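Local coordinates for protein phycocyanobilin lyase subunit beta (Nostoc sp. PCC 7120, PDB 5N3U) that associates with CpcE to form a lyase, probably required for attaching the phycocyanobilin chromophore to the alpha subunit of phycocyanin, at residues 140-143 with 144-147; 105-108 with 109-112. All coordinates share one frame; numbering follows the deposited sequence.

Contact 1 of 2, residues 140-143 with 144-147; sequences ETLL and FISQ
Ser146, in the turn that follows helix 130-145, reaches back to the carbonyl of Leu143, three residues earlier. From CB outward the path is short. Ser146 CB rests against Leu142 O at 3.4 Å. Beyond it, Ser146 OG donates a hydrogen bond to Leu143 O at 2.7 Å. The first torsion (chi1 76°) sets OG between the backbone N and the carbonyl carbon, which turns the hydroxyl back along the helix; it meets Leu143 O from the side, with a C=O...OG angle of 125°. The same oxygen receives a second, weak bond from Ser146 N, whose better partner is Leu142 O at 3.1 Å. Serine suits this place because its small polar side chain can supply a donor to a backbone carbonyl three residues back. Arg177 NE also hydrogen-bonds to OG, so two partners grip this buried hydroxyl.

The turn before it is regular: Phe144 N bonds to Glu140 O, and Ile145 N bonds to Thr141 O at 2.9 Å. Ile145 packs its CG1 and CG2 branches against Thr141 O, at 3.5 Å from CG1, and its CD1 lies 4.4 Å from Leu142 CD2. A branched aliphatic chain is well suited to this buried, mainly apolar side. Leu142 and Ile145 face both helix 108-118 and helix 151-163, while Leu143 and Ser146 meet helices 151-163 and 171-184. Phe144 and Thr141 pack on Ser32 of the neighbouring CpcE chain, so this part of helix 130-145 touches both its own helical stack and the partner subunit.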
ATOM      1  N   GLU B 140      19.938 -14.518   9.274  1.00 24.85           N
ATOM      2  CA  GLU B 140      20.504 -13.361   8.533  1.00 26.43           C
ATOM      3  C   GLU B 140      19.413 -12.363   8.221  1.00 26.81           C
ATOM      4  O   GLU B 140      19.602 -11.166   8.307  1.00 22.91           O
ATOM      5  CB  GLU B 140      21.196 -13.782   7.220  1.00 30.66           C
ATOM      6  CG  GLU B 140      22.472 -14.594   7.416  1.00 38.92           C
ATOM      7  CD  GLU B 140      22.955 -15.460   6.165  1.00 50.37           C
ATOM      8  OE1 GLU B 140      22.471 -15.357   4.963  1.00 43.33           O
ATOM      9  OE2 GLU B 140      23.817 -16.344   6.405  1.00 46.44           O
ATOM     10  N   THR B 141      18.243 -12.857   7.808  1.00 23.95           N
ATOM     11  CA  THR B 141      17.174 -11.936   7.463  1.00 21.83           C
ATOM     12  C   THR B 141      16.657 -11.242   8.676  1.00 20.74           C
ATOM     13  O   THR B 141      16.343 -10.054   8.598  1.00 21.64           O
ATOM     14  CB  THR B 141      16.023 -12.685   6.752  1.00 23.47           C
ATOM     15  OG1 THR B 141      16.514 -12.982   5.455  1.00 24.82           O
ATOM     16  CG2 THR B 141      14.863 -11.780   6.417  1.00 21.03           C
ATOM     17  N   LEU B 142      16.485 -11.980   9.761  1.00 22.01           N
ATOM     18  CA  LEU B 142      15.994 -11.372  10.977  1.00 21.26           C
ATOM     19  C   LEU B 142      16.932 -10.322  11.528  1.00 22.40           C
ATOM     20  O   LEU B 142      16.484  -9.302  12.058  1.00 24.14           O
ATOM     21  CB  LEU B 142      15.715 -12.400  12.024  1.00 21.71           C
ATOM     22  CG  LEU B 142      14.450 -13.217  11.824  1.00 20.69           C
ATOM     23  CD1 LEU B 142      14.464 -14.417  12.678  1.00 24.30           C
ATOM     24  CD2 LEU B 142      13.223 -12.432  12.190  1.00 21.36           C
ATOM     25  N   LEU B 143      18.229 -10.555  11.395  1.00 25.07           N
ATOM     26  CA  LEU B 143      19.216  -9.546  11.794  1.00 27.52           C
ATOM     27  C   LEU B 143      19.104  -8.317  10.936  1.00 29.61           C
ATOM     28  O   LEU B 143      19.143  -7.152  11.418  1.00 26.13           O
ATOM     29  CB  LEU B 143      20.647 -10.103  11.743  1.00 28.63           C
ATOM     30  CG  LEU B 143      20.964 -11.253  12.680  1.00 31.87           C
ATOM     31  CD1 LEU B 143      22.386 -11.790  12.424  1.00 33.20           C
ATOM     32  CD2 LEU B 143      20.855 -10.813  14.134  1.00 34.49           C
ATOM     33  N   PHE B 144      18.931  -8.528   9.643  1.00 26.28           N
ATOM     34  CA  PHE B 144      18.718  -7.399   8.773  1.00 27.34           C
ATOM     35  C   PHE B 144      17.460  -6.580   9.075  1.00 29.66           C
ATOM     36  O   PHE B 144      17.514  -5.328   9.101  1.00 27.13           O
ATOM     37  CB  PHE B 144      18.788  -7.891   7.327  1.00 27.03           C
ATOM     38  CG  PHE B 144      18.458  -6.886   6.307  1.00 25.71           C
ATOM     39  CD1 PHE B 144      19.413  -6.008   5.898  1.00 24.28           C
ATOM     40  CD2 PHE B 144      17.241  -6.910   5.636  1.00 30.09           C
ATOM     41  CE1 PHE B 144      19.148  -5.102   4.932  1.00 29.25           C
ATOM     42  CE2 PHE B 144      16.952  -5.935   4.640  1.00 29.33           C
ATOM     43  CZ  PHE B 144      17.922  -5.067   4.263  1.00 26.32           C
ATOM     44  N   ILE B 145      16.315  -7.234   9.292  1.00 23.89           N
ATOM     45  CA  ILE B 145      15.110  -6.407   9.499  1.00 25.78           C
ATOM     46  C   ILE B 145      15.036  -5.787  10.894  1.00 27.41           C
ATOM     47  O   ILE B 145      14.234  -4.901  11.102  1.00 28.99           O
ATOM     48  CB  ILE B 145      13.797  -7.138   9.160  1.00 24.64           C
ATOM     49  CG1 ILE B 145      13.595  -8.353  10.037  1.00 25.03           C
ATOM     50  CG2 ILE B 145      13.843  -7.579   7.701  1.00 24.45           C
ATOM     51  CD1 ILE B 145      12.177  -8.825   9.978  1.00 27.61           C
ATOM     52  N   SER B 146      15.856  -6.274  11.822  1.00 32.27           N
ATOM     53  CA  SER B 146      15.924  -5.708  13.192  1.00 31.32           C
ATOM     54  C   SER B 146      16.445  -4.286  13.228  1.00 36.32           C
ATOM     55  O   SER B 146      16.378  -3.650  14.260  1.00 35.57           O
ATOM     56  CB  SER B 146      16.765  -6.602  14.090  1.00 32.55           C
ATOM     57  OG  SER B 146      18.152  -6.428  13.811  1.00 34.43           O
ATOM     58  N   GLN B 147      16.957  -3.796  12.103  1.00 34.15           N
ATOM     59  CA  GLN B 147      17.345  -2.412  11.939  1.00 35.16           C
ATOM     60  C   GLN B 147      16.249  -1.538  11.387  1.00 36.34           C
ATOM     61  O   GLN B 147      16.440  -0.371  11.272  1.00 38.15           O
ATOM     62  CB  GLN B 147      18.544  -2.310  10.968  1.00 42.61           C
ATOM     63  CG  GLN B 147      19.767  -3.132  11.358  1.00 49.09           C
ATOM     64  CD  GLN B 147      20.394  -3.920  10.211  1.00 57.95           C
ATOM     65  OE1 GLN B 147      20.176  -3.636   9.014  1.00 60.05           O
ATOM     66  NE2 GLN B 147      21.169  -4.954  10.572  1.00 66.18           N
TER

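Contact 2 of 2, residues 105-108 with 109-112; sequences DFAP and SVRR
Asp105 and Val110 meet across the turn that leads into helix 108-118, their side chains crossing at about a right angle. Val110 CG1 lies 3.5 Å from Asp105 OD2, while its CG2 branch packs on Ala107 CB at 3.9 Å. The carboxylate has other work at its two oxygens: Asp105 OD1 accepts from Ala107 N at 3.0 Å through its anti lone pair, closing an Asx turn, and OD2 forms a salt bridge with Arg79. A short acidic side chain fits here because it can bend back to the backbone two residues on.

Arg111 lays its aliphatic part over the loop, with CD 3.1 Å from Asp105 O. A bend at chi3 (71°) then redirects the guanidinium, whose NH1 donates in plane to a water at 3.2 Å; that water donates in turn to Phe106 O. NE bonds to Ala102 O, and NH1 also pairs with Asp148, so the group is fixed at several points. Arg112 bends at chi3 the opposite way (-59°), folding back so that Pro108 O lies over one guanidinium face, offset toward its rim, and NH1 comes 3.5 Å from Pro108 CB. Its NH1 bonds to Ser152 and its NH2 to Ser238 of a CpcE chain.

Ala107 is the N-cap, and its carbonyl accepts a nearly straight bond (170°) from Arg111 N. Pro108 follows in the first turn, where a residue without an N-H costs no helical bond. The whole is an Asx turn running into a proline-initiated helix, joining successive helices of a HEAT-repeat solenoid.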
ATOM      1  N   ASP B 105       8.681  -6.804   1.296  1.00 18.43           N
ATOM      2  CA  ASP B 105       7.301  -6.351   1.276  1.00 21.38           C
ATOM      3  C   ASP B 105       7.177  -4.984   1.912  1.00 22.19           C
ATOM      4  O   ASP B 105       8.021  -4.630   2.731  1.00 20.16           O
ATOM      5  CB  ASP B 105       6.379  -7.375   2.020  1.00 19.58           C
ATOM      6  CG  ASP B 105       4.980  -7.387   1.378  1.00 24.36           C
ATOM      7  OD1 ASP B 105       4.241  -6.390   1.519  1.00 22.53           O
ATOM      8  OD2 ASP B 105       4.625  -8.393   0.721  1.00 24.42           O
ATOM      9  N   PHE B 106       6.216  -4.166   1.505  1.00 18.37           N
ATOM     10  CA  PHE B 106       6.013  -2.885   2.135  1.00 21.22           C
ATOM     11  C   PHE B 106       4.983  -2.966   3.264  1.00 20.80           C
ATOM     12  O   PHE B 106       5.030  -2.170   4.149  1.00 20.48           O
ATOM     13  CB  PHE B 106       5.541  -1.823   1.172  1.00 28.46           C
ATOM     14  CG  PHE B 106       6.623  -1.248   0.329  1.00 35.27           C
ATOM     15  CD1 PHE B 106       7.455  -0.215   0.820  1.00 44.58           C
ATOM     16  CD2 PHE B 106       6.845  -1.732  -0.956  1.00 42.29           C
ATOM     17  CE1 PHE B 106       8.490   0.302   0.039  1.00 47.44           C
ATOM     18  CE2 PHE B 106       7.859  -1.197  -1.742  1.00 45.10           C
ATOM     19  CZ  PHE B 106       8.683  -0.186  -1.235  1.00 45.50           C
ATOM     20  N   ALA B 107       4.082  -3.964   3.238  1.00 18.71           N
ATOM     21  CA  ALA B 107       3.037  -4.010   4.229  1.00 20.11           C
ATOM     22  C   ALA B 107       3.491  -4.525   5.582  1.00 20.45           C
ATOM     23  O   ALA B 107       3.907  -5.658   5.699  1.00 19.85           O
ATOM     24  CB  ALA B 107       1.936  -4.873   3.723  1.00 20.51           C
ATOM     25  N   PRO B 108       3.351  -3.705   6.644  1.00 20.10           N
ATOM     26  CA  PRO B 108       3.778  -4.142   7.943  1.00 21.70           C
ATOM     27  C   PRO B 108       3.129  -5.398   8.467  1.00 18.24           C
ATOM     28  O   PRO B 108       3.834  -6.208   9.049  1.00 20.87           O
ATOM     29  CB  PRO B 108       3.421  -2.994   8.867  1.00 24.66           C
ATOM     30  CG  PRO B 108       3.468  -1.783   8.022  1.00 24.61           C
ATOM     31  CD  PRO B 108       2.999  -2.284   6.621  1.00 24.70           C
ATOM     32  N   SER B 109       1.839  -5.593   8.231  1.00 19.07           N
ATOM     33  CA  SER B 109       1.167  -6.765   8.684  1.00 20.90           C
ATOM     34  C   SER B 109       1.821  -7.991   8.030  1.00 22.89           C
ATOM     35  O   SER B 109       1.961  -9.069   8.683  1.00 20.37           O
ATOM     36  CB  SER B 109      -0.356  -6.744   8.274  1.00 23.68           C
ATOM     37  OG  SER B 109      -0.540  -6.436   6.888  1.00 24.92           O
ATOM     38  N   VAL B 110       2.243  -7.848   6.766  1.00 18.46           N
ATOM     39  CA  VAL B 110       2.876  -8.982   6.067  1.00 17.63           C
ATOM     40  C   VAL B 110       4.239  -9.264   6.646  1.00 18.77           C
ATOM     41  O   VAL B 110       4.588 -10.420   6.899  1.00 19.14           O
ATOM     42  CB  VAL B 110       2.978  -8.706   4.582  1.00 17.97           C
ATOM     43  CG1 VAL B 110       3.893  -9.742   3.887  1.00 21.59           C
ATOM     44  CG2 VAL B 110       1.627  -8.713   3.970  1.00 17.72           C
ATOM     45  N   ARG B 111       5.058  -8.238   6.780  1.00 18.75           N
ATOM     46  CA  ARG B 111       6.394  -8.371   7.294  1.00 18.51           C
ATOM     47  C   ARG B 111       6.450  -8.962   8.718  1.00 19.87           C
ATOM     48  O   ARG B 111       7.354  -9.762   9.020  1.00 19.97           O
ATOM     49  CB  ARG B 111       7.092  -6.996   7.261  1.00 21.02           C
ATOM     50  CG  ARG B 111       7.168  -6.354   5.872  1.00 21.70           C
ATOM     51  CD  ARG B 111       7.918  -5.028   5.832  1.00 23.15           C
ATOM     52  NE  ARG B 111       9.322  -5.334   6.041  1.00 21.66           N
ATOM     53  CZ  ARG B 111      10.232  -4.469   6.437  1.00 24.87           C
ATOM     54  NH1 ARG B 111       9.940  -3.179   6.638  1.00 27.30           N
ATOM     55  NH2 ARG B 111      11.449  -4.907   6.613  1.00 26.16           N
ATOM     56  N   ARG B 112       5.548  -8.521   9.618  1.00 19.47           N
ATOM     57  CA  ARG B 112       5.581  -8.969  10.967  1.00 20.12           C
ATOM     58  C   ARG B 112       5.264 -10.433  11.033  1.00 20.47           C
ATOM     59  O   ARG B 112       5.874 -11.163  11.842  1.00 22.20           O
ATOM     60  CB  ARG B 112       4.629  -8.200  11.881  1.00 20.56           C
ATOM     61  CG  ARG B 112       5.021  -6.704  12.041  1.00 21.42           C
ATOM     62  CD  ARG B 112       4.159  -5.960  13.022  1.00 22.66           C
ATOM     63  NE  ARG B 112       2.761  -5.989  12.624  1.00 21.18           N
ATOM     64  CZ  ARG B 112       2.038  -4.911  12.238  1.00 21.45           C
ATOM     65  NH1 ARG B 112       2.550  -3.683  12.227  1.00 22.94           N
ATOM     66  NH2 ARG B 112       0.815  -5.088  11.851  1.00 20.05           N
TER
HETATM   67  O   HOH W   1       7.402  -1.481   5.730  1.00 40.83           O

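In the fold
Contact 2 opens helix 108-118, and contact 1 lies toward the C-terminal side of helix 130-145, the next helix in the chain; their centres are 14 Å apart. They meet directly where Ile145 CG2 packs against Arg111 NH2 at 3.7 Å, so an arginine from the first turns of one helix lies beside an aliphatic branch from the next. Asp148, the partner of Arg111, follows contact 1 by one residue. Both contacts lie within the HEAT-repeat range and both touch a CpcE chain, so each lies at the subunit interface as well as in the fold.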